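PDB 2OBL: EscN from Escherichia coli O127:H6, which belongs to the type III secretion relatives of the ATP synthase alpha and beta subunits, with a P-loop-type nucleotide-binding core and a helical C-terminal domain. Local coordinates for residues S37-P42 and A144-T149; T150-F155 and K160-M165; A281-K286 and A311-K316. The protein carries 1 engineered substitution. All blocks are in the same frame, centred on the assembly; numbering follows the deposited sequence.

Contact 1: residues S37-P42 and A144-T149; sequences SLYAEP and AAFTAT
Thr147 OG1, which Leu38 CD2 touches at 3.5 Å, hydrogen-bonds beyond the contact to Gly18 O, with a weak second bond to Lys143 O one helical turn back. With chi1 at -70° the hydroxyl lies beside the backbone N and can turn to that earlier turn, while CG2 stands anti to the N. Leu38 therefore meets a hydroxyl already hydrogen-bonded elsewhere, and the pair is van der Waals in kind.

Phe146 carries the largest share of the interface. Its CB lies 3.7 Å from Leu38 O, and that carbonyl sits at the ring edge, near the ring plane; Arg206 NH1 hydrogen-bonds to the same oxygen. Over one face of the Phe146 ring comes Tyr39, whose CE1 is 3.5 Å from Phe146 CE1. The two ring planes are inclined at 57° and their centroids are 5.0 Å apart, which is neither a parallel stack nor a T-shape. Leu38 CB lies over the Tyr39 ring toward its rim, on the same side as Phe146.

The loop is shaped by an ST turn: Tyr39 N donates to Ser37 OG at 3.1 Å, with an N-H...O angle of 162°. On the helix, Ala145 O receives Thr149 N and Thr149 OG1, the latter at 2.8 Å, from opposite faces of its plane.

In the fold, the loop that leaves strand 34-37, partner of strand 4-7 in a small antiparallel sheet, is laid on helix 138-156 of the nucleotide-binding core. No hydrogen bond crosses directly between 37-42 and 144-149, so the two are held by apolar and aromatic packing, while Thr147 OG1 and Leu38 O find their partners in Gly18 and Arg206.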
loop_
_atom_site.group_PDB
_atom_site.type_symbol
_atom_site.label_atom_id
_atom_site.label_comp_id
_atom_site.label_asym_id
_atom_site.label_seq_id
_atom_site.Cartn_x
_atom_site.Cartn_y
_atom_site.Cartn_z
ATOM N N SER A 37 -1.385 21.466 -13.134
ATOM C CA SER A 37 -1.578 20.494 -14.196
ATOM C C SER A 37 -1.668 19.088 -13.600
ATOM O O SER A 37 -1.021 18.793 -12.592
ATOM C CB SER A 37 -0.418 20.581 -15.192
ATOM O OG SER A 37 -0.491 19.546 -16.157
ATOM N N LEU A 38 -2.482 18.233 -14.213
ATOM C CA LEU A 38 -2.579 16.830 -13.778
ATOM C C LEU A 38 -1.317 16.039 -14.113
ATOM O O LEU A 38 -1.113 14.919 -13.625
ATOM C CB LEU A 38 -3.793 16.147 -14.403
ATOM C CG LEU A 38 -5.155 16.477 -13.788
ATOM C CD1 LEU A 38 -6.286 15.710 -14.447
ATOM C CD2 LEU A 38 -5.143 16.213 -12.294
ATOM N N TYR A 39 -0.471 16.640 -14.944
ATOM C CA TYR A 39 0.749 15.991 -15.387
ATOM C C TYR A 39 1.976 16.784 -14.952
ATOM O O TYR A 39 1.933 18.007 -14.856
ATOM C CB TYR A 39 0.688 15.773 -16.897
ATOM C CG TYR A 39 -0.599 15.080 -17.312
ATOM C CD1 TYR A 39 -0.737 13.701 -17.196
ATOM C CD2 TYR A 39 -1.691 15.808 -17.782
ATOM C CE1 TYR A 39 -1.913 13.062 -17.555
ATOM C CE2 TYR A 39 -2.875 15.176 -18.147
ATOM C CZ TYR A 39 -2.979 13.801 -18.026
ATOM O OH TYR A 39 -4.146 13.156 -18.389
ATOM N N ALA A 40 3.054 16.070 -14.646
ATOM C CA ALA A 40 4.295 16.693 -14.201
ATOM C C ALA A 40 5.473 16.005 -14.874
ATOM O O ALA A 40 5.378 14.836 -15.247
ATOM C CB ALA A 40 4.413 16.629 -12.676
ATOM N N GLU A 41 6.587 16.716 -15.019
ATOM C CA GLU A 41 7.686 16.230 -15.861
ATOM C C GLU A 41 8.534 15.069 -15.330
ATOM O O GLU A 41 9.209 14.395 -16.111
ATOM C CB GLU A 41 8.579 17.381 -16.331
ATOM C CG GLU A 41 8.347 17.747 -17.788
ATOM C CD GLU A 41 8.496 16.549 -18.713
ATOM O OE1 GLU A 41 9.510 15.827 -18.597
ATOM O OE2 GLU A 41 7.600 16.331 -19.557
ATOM N N PRO A 42 8.525 14.832 -14.010
ATOM C CA PRO A 42 7.921 15.590 -12.936
ATOM C C PRO A 42 8.995 16.335 -12.158
ATOM O O PRO A 42 9.253 17.510 -12.424
ATOM C CB PRO A 42 7.355 14.489 -12.046
ATOM C CG PRO A 42 8.325 13.308 -12.249
ATOM C CD PRO A 42 9.155 13.610 -13.486
ATOM N N ALA A 144 -8.628 10.197 -11.732
ATOM C CA ALA A 144 -8.492 10.180 -10.266
ATOM C C ALA A 144 -7.070 9.861 -9.822
ATOM O O ALA A 144 -6.597 10.405 -8.840
ATOM C CB ALA A 144 -9.477 9.199 -9.620
ATOM N N ALA A 145 -6.395 8.968 -10.546
ATOM C CA ALA A 145 -5.043 8.590 -10.202
ATOM C C ALA A 145 -4.090 9.796 -10.321
ATOM O O ALA A 145 -3.190 9.980 -9.499
ATOM C CB ALA A 145 -4.572 7.471 -11.109
ATOM N N PHE A 146 -4.284 10.589 -11.363
ATOM C CA PHE A 146 -3.439 11.764 -11.599
ATOM C C PHE A 146 -3.801 12.876 -10.631
ATOM O O PHE A 146 -2.930 13.543 -10.093
ATOM C CB PHE A 146 -3.574 12.226 -13.049
ATOM C CG PHE A 146 -3.030 11.244 -14.042
ATOM C CD1 PHE A 146 -1.721 11.364 -14.502
ATOM C CD2 PHE A 146 -3.821 10.201 -14.521
ATOM C CE1 PHE A 146 -1.195 10.451 -15.416
ATOM C CE2 PHE A 146 -3.307 9.277 -15.425
ATOM C CZ PHE A 146 -1.994 9.403 -15.875
ATOM N N THR A 147 -5.093 13.067 -10.398
ATOM C CA THR A 147 -5.549 14.058 -9.423
ATOM C C THR A 147 -4.944 13.801 -8.044
ATOM O O THR A 147 -4.376 14.704 -7.414
ATOM C CB THR A 147 -7.078 14.031 -9.318
ATOM O OG1 THR A 147 -7.634 14.563 -10.530
ATOM C CG2 THR A 147 -7.563 14.827 -8.108
ATOM N N ALA A 148 -5.035 12.558 -7.593
ATOM C CA ALA A 148 -4.447 12.167 -6.319
ATOM C C ALA A 148 -2.944 12.445 -6.293
ATOM O O ALA A 148 -2.420 12.991 -5.330
ATOM C CB ALA A 148 -4.726 10.688 -6.054
ATOM N N THR A 149 -2.261 12.077 -7.363
ATOM C CA THR A 149 -0.815 12.237 -7.428
ATOM C C THR A 149 -0.440 13.724 -7.357
ATOM O O THR A 149 0.479 14.119 -6.636
ATOM C CB THR A 149 -0.211 11.532 -8.665
ATOM O OG1 THR A 149 -0.547 10.135 -8.633
ATOM C CG2 THR A 149 1.337 11.663 -8.673
#

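Contact 2: residues T150-F155 and K160-M165; sequences TIAEYF and KNVLLM
Phe155 O and Lys160 N make the one hydrogen bond between the segments, a backbone bond of 3.3 Å with an N-H...O angle of 152°. The donor is tilted somewhat from the carbonyl plane. The first two carbons of the lysine side chain lie beside the acceptor: chi1 of -55°, with CG beside the backbone N, puts Lys160 CG 3.3 Å from Phe155 O, and the bend at chi2 turns the rest of the chain, whose amino end leads away. The bond closes the short turn between the end of helix 138-156 and strand 161-167.

That turn reverses the chain, and the axes of 150-155 and 161-165 run nearly antiparallel, at 169° and 8.3 Å. Helix 138-156 is the connection of a beta-alpha-beta crossover from strand 127-132 to strand 161-167. Both strands are parallel to strand 99-105, which lies between them in the sheet, as expected of a P-loop-type core.

The remaining contacts are van der Waals, mostly between apolar groups. Val162 divides its two methyls between successive turns of the helix: CG1, anti to the backbone N, meets Ala152 CB at 3.9 Å, while Val162 CG2 reaches Phe155 CB at 3.8 Å and also touches Ala152 O. Two residues up the strand, Leu164 CB approaches Ala152 CB at 4.4 Å. Phe155 engages Val162 through its CB, whereas its ring is directed elsewhere, with Tyr154 CD2 over one face and Ile99 of the neighbouring strand in touch.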
loop_
_atom_site.group_PDB
_atom_site.type_symbol
_atom_site.label_atom_id
_atom_site.label_comp_id
_atom_site.label_asym_id
_atom_site.label_seq_id
_atom_site.Cartn_x
_atom_site.Cartn_y
_atom_site.Cartn_z
ATOM N N THR A 150 -1.180 14.536 -8.090
ATOM C CA THR A 150 -0.949 15.983 -8.135
ATOM C C THR A 150 -1.175 16.622 -6.768
ATOM O O THR A 150 -0.415 17.479 -6.338
ATOM C CB THR A 150 -1.839 16.634 -9.202
ATOM O OG1 THR A 150 -1.452 16.121 -10.489
ATOM C CG2 THR A 150 -1.651 18.163 -9.204
ATOM N N ILE A 151 -2.227 16.196 -6.083
ATOM C CA ILE A 151 -2.498 16.699 -4.745
ATOM C C ILE A 151 -1.387 16.298 -3.759
ATOM O O ILE A 151 -0.966 17.100 -2.912
ATOM C CB ILE A 151 -3.887 16.251 -4.253
ATOM C CG1 ILE A 151 -4.990 16.953 -5.067
ATOM C CG2 ILE A 151 -4.052 16.557 -2.768
ATOM C CD1 ILE A 151 -6.367 16.327 -4.882
ATOM N N ALA A 152 -0.908 15.064 -3.873
ATOM C CA ALA A 152 0.218 14.611 -3.072
ATOM C C ALA A 152 1.441 15.490 -3.302
ATOM O O ALA A 152 2.145 15.825 -2.356
ATOM C CB ALA A 152 0.553 13.121 -3.370
ATOM N N GLU A 153 1.686 15.861 -4.557
ATOM C CA GLU A 153 2.805 16.751 -4.889
ATOM C C GLU A 153 2.627 18.131 -4.264
ATOM O O GLU A 153 3.589 18.731 -3.770
ATOM C CB GLU A 153 2.974 16.859 -6.405
ATOM C CG GLU A 153 3.467 15.578 -7.059
ATOM C CD GLU A 153 3.320 15.590 -8.565
ATOM O OE1 GLU A 153 2.489 16.364 -9.078
ATOM O OE2 GLU A 153 4.030 14.811 -9.236
ATOM N N TYR A 154 1.398 18.633 -4.278
ATOM C CA TYR A 154 1.119 19.928 -3.666
ATOM C C TYR A 154 1.491 19.908 -2.184
ATOM O O TYR A 154 2.173 20.813 -1.701
ATOM C CB TYR A 154 -0.344 20.345 -3.839
ATOM C CG TYR A 154 -0.711 21.499 -2.930
ATOM C CD1 TYR A 154 -0.315 22.804 -3.228
ATOM C CD2 TYR A 154 -1.416 21.279 -1.757
ATOM C CE1 TYR A 154 -0.625 23.847 -2.381
ATOM C CE2 TYR A 154 -1.732 22.315 -0.910
ATOM C CZ TYR A 154 -1.336 23.593 -1.221
ATOM O OH TYR A 154 -1.669 24.609 -0.355
ATOM N N PHE A 155 1.036 18.882 -1.465
ATOM C CA PHE A 155 1.350 18.766 -0.035
ATOM C C PHE A 155 2.829 18.463 0.253
ATOM O O PHE A 155 3.412 19.021 1.193
ATOM C CB PHE A 155 0.379 17.811 0.670
ATOM C CG PHE A 155 -0.978 18.415 0.887
ATOM C CD1 PHE A 155 -1.148 19.440 1.816
ATOM C CD2 PHE A 155 -2.067 18.022 0.127
ATOM C CE1 PHE A 155 -2.396 20.030 2.016
ATOM C CE2 PHE A 155 -3.326 18.612 0.317
ATOM C CZ PHE A 155 -3.495 19.614 1.268
ATOM N N LYS A 160 5.535 18.499 3.635
ATOM C CA LYS A 160 4.854 17.414 4.333
ATOM C C LYS A 160 5.375 16.059 3.874
ATOM O O LYS A 160 5.701 15.875 2.706
ATOM C CB LYS A 160 3.341 17.470 4.083
ATOM C CG LYS A 160 2.689 18.811 4.429
ATOM C CD LYS A 160 2.781 19.114 5.913
ATOM C CE LYS A 160 2.048 20.407 6.257
ATOM N NZ LYS A 160 2.233 20.755 7.696
ATOM N N ASN A 161 5.470 15.118 4.804
ATOM C CA ASN A 161 5.700 13.744 4.416
ATOM C C ASN A 161 4.360 13.127 4.096
ATOM O O ASN A 161 3.537 12.897 4.991
ATOM C CB ASN A 161 6.442 12.965 5.493
ATOM C CG ASN A 161 7.944 13.185 5.428
ATOM O OD1 ASN A 161 8.487 13.592 4.390
ATOM N ND2 ASN A 161 8.628 12.916 6.536
ATOM N N VAL A 162 4.144 12.893 2.805
ATOM C CA VAL A 162 2.844 12.480 2.294
ATOM C C VAL A 162 2.785 10.967 2.057
ATOM O O VAL A 162 3.737 10.370 1.573
ATOM C CB VAL A 162 2.530 13.206 0.976
ATOM C CG1 VAL A 162 1.157 12.797 0.437
ATOM C CG2 VAL A 162 2.614 14.735 1.165
ATOM N N LEU A 163 1.670 10.358 2.426
ATOM C CA LEU A 163 1.379 8.983 2.010
ATOM C C LEU A 163 0.314 9.028 0.928
ATOM O O LEU A 163 -0.811 9.470 1.175
ATOM C CB LEU A 163 0.893 8.135 3.188
ATOM C CG LEU A 163 0.361 6.743 2.827
ATOM C CD1 LEU A 163 1.424 5.924 2.111
ATOM C CD2 LEU A 163 -0.182 5.982 4.050
ATOM N N LEU A 164 0.679 8.598 -0.275
ATOM C CA LEU A 164 -0.283 8.456 -1.367
ATOM C C LEU A 164 -0.735 7.000 -1.385
ATOM O O LEU A 164 0.087 6.089 -1.484
ATOM C CB LEU A 164 0.376 8.799 -2.700
ATOM C CG LEU A 164 -0.438 8.520 -3.973
ATOM C CD1 LEU A 164 -1.725 9.378 -4.001
ATOM C CD2 LEU A 164 0.435 8.813 -5.192
ATOM N N MET A 165 -2.038 6.774 -1.277
ATOM C CA MET A 165 -2.530 5.408 -1.230
ATOM C C MET A 165 -3.604 5.224 -2.294
ATOM O O MET A 165 -4.668 5.846 -2.230
ATOM C CB MET A 165 -3.068 5.059 0.171
ATOM C CG MET A 165 -3.716 3.675 0.238
ATOM S SD MET A 165 -4.376 3.179 1.865
ATOM C CE MET A 165 -2.891 2.941 2.822
#

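Contact 3: residues A281-K286 and A311-K316; sequences AAECKK and ADKAIK
Glu283 OE2 and Lys313 NZ form the salt bridge that joins helix 275-290 to helix 309-316. The modelled separation of 2.4 Å between Glu283 OE2 and Lys313 NZ is unusually short, so its exact length is doubtful, although the pairing itself is plain. Both side chains reach out at full stretch: CG is anti to the backbone N in Glu283 (chi1 170°) and in Lys313 (chi1 -166°), and each chain stays extended beyond it. They cross at about a right angle, and Lys313 CE passes 3.3 Å from Glu283 OE2.

Each charged group has a second partner. Glu283 OE1 is in a salt bridge with Arg279 NH2, one turn earlier on its own helix, so each carboxylate oxygen has its own cation. Lys313 NZ also hydrogen-bonds to Val346 O, a backbone acceptor near the C-terminus. Two flanking cations would probably favour the ionised carboxylate.

Apolar support comes from outside the pair, where the lysine chain touches Leu287 of helix 275-290. With only 84 Å² buried, this is an interhelical salt bridge at the surface of an all-helical C-terminal domain, tying two helices to the chain's final residues.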
loop_
_atom_site.group_PDB
_atom_site.type_symbol
_atom_site.label_atom_id
_atom_site.label_comp_id
_atom_site.label_asym_id
_atom_site.label_seq_id
_atom_site.Cartn_x
_atom_site.Cartn_y
_atom_site.Cartn_z
ATOM N N ALA A 281 15.059 -9.937 11.769
ATOM C CA ALA A 281 14.003 -10.149 10.773
ATOM C C ALA A 281 14.285 -11.384 9.924
ATOM O O ALA A 281 13.374 -12.141 9.592
ATOM C CB ALA A 281 13.856 -8.935 9.871
ATOM N N ALA A 282 15.541 -11.577 9.556
ATOM C CA ALA A 282 15.913 -12.708 8.711
ATOM C C ALA A 282 15.669 -14.027 9.436
ATOM O O ALA A 282 15.182 -14.989 8.843
ATOM C CB ALA A 282 17.369 -12.599 8.278
ATOM N N GLU A 283 16.015 -14.067 10.719
ATOM C CA GLU A 283 15.761 -15.248 11.524
ATOM C C GLU A 283 14.258 -15.480 11.684
ATOM O O GLU A 283 13.791 -16.608 11.547
ATOM C CB GLU A 283 16.449 -15.151 12.894
ATOM C CG GLU A 283 16.011 -16.261 13.841
ATOM C CD GLU A 283 16.999 -16.547 14.943
ATOM O OE1 GLU A 283 17.725 -15.619 15.370
ATOM O OE2 GLU A 283 17.046 -17.714 15.396
ATOM N N CYS A 284 13.497 -14.416 11.959
ATOM C CA CYS A 284 12.052 -14.548 12.120
ATOM C C CYS A 284 11.438 -15.129 10.853
ATOM O O CYS A 284 10.584 -16.017 10.918
ATOM C CB CYS A 284 11.386 -13.208 12.469
ATOM S SG CYS A 284 9.650 -13.380 12.976
ATOM N N LYS A 285 11.876 -14.635 9.698
ATOM C CA LYS A 285 11.366 -15.137 8.420
ATOM C C LYS A 285 11.673 -16.624 8.242
ATOM O O LYS A 285 10.819 -17.404 7.808
ATOM C CB LYS A 285 11.954 -14.341 7.261
ATOM C CG LYS A 285 11.293 -12.985 7.043
ATOM C CD LYS A 285 12.002 -12.222 5.954
ATOM C CE LYS A 285 12.336 -10.833 6.428
ATOM N NZ LYS A 285 13.327 -10.161 5.535
ATOM N N LYS A 286 12.893 -17.014 8.589
ATOM C CA LYS A 286 13.298 -18.410 8.481
ATOM C C LYS A 286 12.474 -19.263 9.431
ATOM O O LYS A 286 12.040 -20.363 9.075
ATOM C CB LYS A 286 14.794 -18.560 8.751
ATOM C CG LYS A 286 15.661 -18.190 7.550
ATOM C CD LYS A 286 17.044 -17.697 7.964
ATOM C CE LYS A 286 17.831 -17.173 6.760
ATOM N NZ LYS A 286 19.229 -16.762 7.112
ATOM N N ALA A 311 14.236 -26.347 13.047
ATOM C CA ALA A 311 12.830 -26.711 13.203
ATOM C C ALA A 311 12.361 -26.639 14.658
ATOM O O ALA A 311 11.203 -26.324 14.928
ATOM C CB ALA A 311 12.569 -28.099 12.621
ATOM N N ASP A 312 13.264 -26.933 15.588
ATOM C CA ASP A 312 12.920 -26.980 17.009
ATOM C C ASP A 312 12.584 -25.595 17.556
ATOM O O ASP A 312 11.636 -25.435 18.325
ATOM C CB ASP A 312 14.065 -27.603 17.817
ATOM C CG ASP A 312 14.391 -29.021 17.374
ATOM O OD1 ASP A 312 13.489 -29.702 16.844
ATOM O OD2 ASP A 312 15.550 -29.451 17.556
ATOM N N LYS A 313 13.369 -24.603 17.150
ATOM C CA LYS A 313 13.156 -23.224 17.574
ATOM C C LYS A 313 11.833 -22.678 17.037
ATOM O O LYS A 313 11.136 -21.929 17.720
ATOM C CB LYS A 313 14.306 -22.349 17.095
ATOM C CG LYS A 313 14.356 -20.990 17.761
ATOM C CD LYS A 313 15.604 -20.237 17.359
ATOM C CE LYS A 313 15.747 -18.967 18.166
ATOM N NZ LYS A 313 16.957 -18.210 17.761
ATOM N N ALA A 314 11.497 -23.071 15.812
ATOM C CA ALA A 314 10.275 -22.621 15.151
ATOM C C ALA A 314 9.021 -22.997 15.932
ATOM O O ALA A 314 8.081 -22.206 16.032
ATOM C CB ALA A 314 10.206 -23.183 13.741
ATOM N N ILE A 315 9.008 -24.209 16.482
ATOM C CA ILE A 315 7.868 -24.672 17.263
ATOM C C ILE A 315 7.841 -23.959 18.604
ATOM O O ILE A 315 6.793 -23.507 19.067
ATOM C CB ILE A 315 7.931 -26.196 17.516
ATOM C CG1 ILE A 315 8.330 -26.946 16.241
ATOM C CG2 ILE A 315 6.600 -26.700 18.066
ATOM C CD1 ILE A 315 7.261 -26.961 15.160
ATOM N N LYS A 316 9.012 -23.869 19.222
ATOM C CA LYS A 316 9.168 -23.214 20.506
ATOM C C LYS A 316 8.738 -21.753 20.435
ATOM O O LYS A 316 8.175 -21.218 21.391
ATOM C CB LYS A 316 10.629 -23.310 20.950
ATOM C CG LYS A 316 10.911 -22.790 22.345
ATOM C CD LYS A 316 12.405 -22.661 22.561
ATOM C CE LYS A 316 13.148 -23.865 22.002
ATOM N NZ LYS A 316 14.619 -23.636 21.970
#

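Contacts 1 and 2 are buried neighbours, their centres about 11 Å apart, and both use helix 138-156. Contact 1 sets an N-terminal loop against that helix, whereas contact 2 sets its following turns against strand 161-167 of the central sheet. They meet where Leu164 touches Ala148 and Thr149 and where Thr150 OG1 lies against the carbonyls of Ser37 and Leu38. Contact 3 lies across the chain's centre, about 44 Å from contact 1 and 38 Å from contact 2 between centres, in the C-terminal helical region. The chemistry follows the place: aromatic and aliphatic packing in contact 1, small apolar groups and one backbone bond in contact 2, and paired charges at the surface in contact 3.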